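Local atomic coordinates of MlnD (Bacillus methylotrophicus, PDB entry 5IL5), a protein that probably catalyses, through this dehydratase domain of a trans-AT polyketide synthase, the loss of water from carrier-bound intermediates during polyketide antibiotic assembly. Residues 90-101 against 236-245. Residues are numbered along the deposited sequence; the frame is centred on the assembly and turned at random.
Sequences IIKLTELSFREP and LPENIKECTI
Leu96 and Ile240 meet at the apolar centre of the seam where the predicted N- and C-terminal hotdog folds join, CB of Leu96 lying 4.0 Å from CB of Ile240. The segment axes run antiparallel, at 168° for 96-98 against 239-245, which is how the strands pair in the double hotdog of polyketide synthase dehydratases. Phe98 joins this face obliquely, its CE1 4.0 Å from Ile240 CD1; chi1 of -65° turns the ring back beside its own backbone N and sets it obliquely beside Pro237 O. Leu93, Cys243 and Ile245 continue the layer, which helix 74-86 covers through Ala78 and Ile75, while Leu282 and Leu285 of strand 278-286 pack against Ile240.

Paired bonds link Leu93 with Cys243 and Leu96 with Ile240. Between them the chain turns a corner at Glu95, whose N reaches Lys241 O at 2.7 Å from above the carbonyl plane.

Lys92, Thr94, Glu242 and Thr244 lie on the opposite, polar face, as do Ser97 and Asn239. Lys92 runs extended until chi4 (83°) bends NZ to Thr244 OG1, 2.8 Å away, and Tyr147 adds a cation-pi contact. Lys92 also makes a salt bridge to Glu242, whose hydrogen bond is weak, NZ of Lys92 being 3.4 Å from OE1 of Glu242.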
# COMPACT_ATOMS: atom_id res chain seq x y z
N ILE A 90 15.09 -1.34 -10.77
CA ILE A 90 14.72 -1.09 -12.16
C ILE A 90 15.93 -0.48 -12.84
O ILE A 90 16.39 0.60 -12.47
CB ILE A 90 13.49 -0.17 -12.26
CG1 ILE A 90 12.26 -0.85 -11.65
CG2 ILE A 90 13.22 0.22 -13.71
CD1 ILE A 90 11.85 -2.17 -12.31
N ILE A 91 16.45 -1.17 -13.86
CA ILE A 91 17.63 -0.73 -14.58
C ILE A 91 17.26 -0.08 -15.90
O ILE A 91 17.87 0.92 -16.29
CB ILE A 91 18.60 -1.91 -14.80
CG1 ILE A 91 19.07 -2.51 -13.48
CG2 ILE A 91 19.80 -1.44 -15.60
CD1 ILE A 91 19.74 -1.52 -12.54
N LYS A 92 16.28 -0.62 -16.61
CA LYS A 92 16.02 -0.20 -17.98
C LYS A 92 14.54 0.03 -18.15
O LYS A 92 13.72 -0.80 -17.76
CB LYS A 92 16.53 -1.26 -18.97
CG LYS A 92 16.86 -0.73 -20.36
CD LYS A 92 17.52 -1.82 -21.19
CE LYS A 92 17.93 -1.35 -22.59
NZ LYS A 92 19.24 -0.63 -22.60
N LEU A 93 14.20 1.17 -18.73
CA LEU A 93 12.83 1.50 -19.09
C LEU A 93 12.81 1.69 -20.60
O LEU A 93 13.74 2.28 -21.16
CB LEU A 93 12.33 2.76 -18.37
CG LEU A 93 12.41 2.65 -16.85
CD1 LEU A 93 13.76 3.15 -16.35
CD2 LEU A 93 11.27 3.36 -16.14
N THR A 94 11.80 1.15 -21.25
CA THR A 94 11.73 1.22 -22.70
C THR A 94 10.37 1.75 -23.12
O THR A 94 9.39 1.67 -22.38
CB THR A 94 12.01 -0.15 -23.34
OG1 THR A 94 10.98 -1.08 -22.99
CG2 THR A 94 13.35 -0.70 -22.84
N GLU A 95 10.34 2.29 -24.34
CA GLU A 95 9.11 2.72 -24.99
C GLU A 95 8.31 3.66 -24.10
O GLU A 95 7.16 3.41 -23.74
CB GLU A 95 8.27 1.51 -25.39
CG GLU A 95 9.04 0.42 -26.11
CD GLU A 95 8.17 -0.79 -26.38
OE1 GLU A 95 6.92 -0.64 -26.26
OE2 GLU A 95 8.73 -1.86 -26.71
N LEU A 96 8.95 4.76 -23.72
CA LEU A 96 8.30 5.78 -22.91
C LEU A 96 7.48 6.70 -23.81
O LEU A 96 7.91 7.07 -24.90
CB LEU A 96 9.33 6.59 -22.13
CG LEU A 96 10.27 5.82 -21.21
CD1 LEU A 96 11.48 5.28 -21.96
CD2 LEU A 96 10.71 6.71 -20.06
N SER A 97 6.27 7.04 -23.35
CA SER A 97 5.36 7.88 -24.11
C SER A 97 4.80 8.96 -23.19
O SER A 97 4.19 8.65 -22.17
CB SER A 97 4.22 7.04 -24.70
OG SER A 97 3.36 7.85 -25.47
N PHE A 98 5.01 10.22 -23.56
CA PHE A 98 4.51 11.35 -22.79
C PHE A 98 3.36 11.99 -23.55
O PHE A 98 3.53 12.44 -24.68
CB PHE A 98 5.62 12.36 -22.51
CG PHE A 98 6.71 11.82 -21.63
CD1 PHE A 98 7.72 11.02 -22.14
CD2 PHE A 98 6.72 12.11 -20.27
CE1 PHE A 98 8.71 10.52 -21.31
CE2 PHE A 98 7.71 11.61 -19.45
CZ PHE A 98 8.70 10.82 -19.97
N ARG A 99 2.18 12.03 -22.92
CA ARG A 99 0.96 12.46 -23.58
C ARG A 99 0.37 13.76 -23.04
O ARG A 99 -0.24 14.50 -23.82
CB ARG A 99 -0.10 11.35 -23.46
CG ARG A 99 0.17 10.20 -24.40
CD ARG A 99 -0.69 9.00 -24.11
NE ARG A 99 -2.11 9.33 -24.03
CZ ARG A 99 -3.07 8.41 -24.01
NH1 ARG A 99 -2.77 7.12 -24.08
NH2 ARG A 99 -4.33 8.79 -23.92
N GLU A 100 0.51 14.04 -21.76
CA GLU A 100 -0.03 15.26 -21.19
C GLU A 100 0.94 15.81 -20.15
O GLU A 100 1.63 15.04 -19.47
CB GLU A 100 -1.40 15.05 -20.53
CG GLU A 100 -2.53 14.73 -21.50
CD GLU A 100 -2.86 15.88 -22.45
OE1 GLU A 100 -2.51 17.04 -22.12
OE2 GLU A 100 -3.48 15.62 -23.51
N PRO A 101 1.03 17.13 -20.02
CA PRO A 101 1.81 17.72 -18.93
C PRO A 101 1.07 17.68 -17.61
O PRO A 101 -0.16 17.73 -17.55
CB PRO A 101 2.03 19.16 -19.39
CG PRO A 101 0.85 19.45 -20.24
CD PRO A 101 0.53 18.17 -20.94
N LEU A 236 7.65 18.95 -25.24
CA LEU A 236 7.02 17.75 -24.71
C LEU A 236 7.66 16.56 -25.41
O LEU A 236 7.52 16.44 -26.64
CB LEU A 236 5.51 17.75 -24.92
CG LEU A 236 4.81 16.45 -24.50
CD1 LEU A 236 3.55 16.79 -23.73
CD2 LEU A 236 4.49 15.56 -25.70
N PRO A 237 8.37 15.67 -24.71
CA PRO A 237 9.00 14.55 -25.42
C PRO A 237 8.02 13.42 -25.64
O PRO A 237 7.80 12.58 -24.76
CB PRO A 237 10.17 14.15 -24.51
CG PRO A 237 9.92 14.84 -23.19
CD PRO A 237 8.66 15.64 -23.27
N GLU A 238 7.44 13.38 -26.84
CA GLU A 238 6.36 12.45 -27.14
C GLU A 238 6.80 11.01 -26.93
O GLU A 238 6.03 10.20 -26.40
CB GLU A 238 5.87 12.68 -28.57
CG GLU A 238 4.50 12.09 -28.90
CD GLU A 238 3.87 12.72 -30.13
OE1 GLU A 238 4.61 13.31 -30.95
OE2 GLU A 238 2.63 12.61 -30.28
N ASN A 239 8.02 10.66 -27.34
CA ASN A 239 8.50 9.29 -27.23
C ASN A 239 9.96 9.26 -26.80
O ASN A 239 10.74 10.16 -27.12
CB ASN A 239 8.37 8.55 -28.56
CG ASN A 239 6.94 8.20 -28.89
OD1 ASN A 239 6.25 8.96 -29.55
ND2 ASN A 239 6.50 7.04 -28.43
N ILE A 240 10.31 8.22 -26.04
CA ILE A 240 11.70 7.92 -25.71
C ILE A 240 11.86 6.41 -25.78
O ILE A 240 11.16 5.67 -25.08
CB ILE A 240 12.10 8.45 -24.33
CG1 ILE A 240 11.74 9.94 -24.24
CG2 ILE A 240 13.60 8.23 -24.10
CD1 ILE A 240 12.28 10.68 -23.03
N LYS A 241 12.78 5.94 -26.62
CA LYS A 241 12.88 4.51 -26.88
C LYS A 241 13.47 3.76 -25.68
O LYS A 241 12.90 2.77 -25.22
CB LYS A 241 13.70 4.25 -28.15
CG LYS A 241 12.98 4.66 -29.44
CD LYS A 241 13.07 3.58 -30.53
CE LYS A 241 12.29 3.94 -31.80
NZ LYS A 241 10.80 3.84 -31.64
N GLU A 242 14.62 4.22 -25.16
CA GLU A 242 15.27 3.53 -24.05
C GLU A 242 15.72 4.50 -22.98
O GLU A 242 16.11 5.64 -23.26
CB GLU A 242 16.48 2.71 -24.50
CG GLU A 242 16.15 1.31 -24.96
CD GLU A 242 17.38 0.53 -25.35
OE1 GLU A 242 18.47 1.13 -25.40
OE2 GLU A 242 17.26 -0.70 -25.59
N CYS A 243 15.68 4.02 -21.73
CA CYS A 243 16.30 4.70 -20.60
C CYS A 243 16.97 3.65 -19.72
O CYS A 243 16.29 2.82 -19.11
CB CYS A 243 15.28 5.50 -19.80
SG CYS A 243 16.02 6.26 -18.35
N THR A 244 18.30 3.71 -19.63
CA THR A 244 19.09 2.76 -18.88
C THR A 244 19.83 3.49 -17.77
O THR A 244 20.40 4.57 -18.01
CB THR A 244 20.09 2.04 -19.80
OG1 THR A 244 19.41 1.59 -20.98
CG2 THR A 244 20.75 0.86 -19.09
N ILE A 245 19.84 2.91 -16.58
CA ILE A 245 20.48 3.50 -15.41
C ILE A 245 21.62 2.57 -15.03
O ILE A 245 21.40 1.55 -14.37
CB ILE A 245 19.50 3.69 -14.24
CG1 ILE A 245 18.23 4.42 -14.69
CG2 ILE A 245 20.15 4.48 -13.11
CD1 ILE A 245 17.04 4.00 -13.91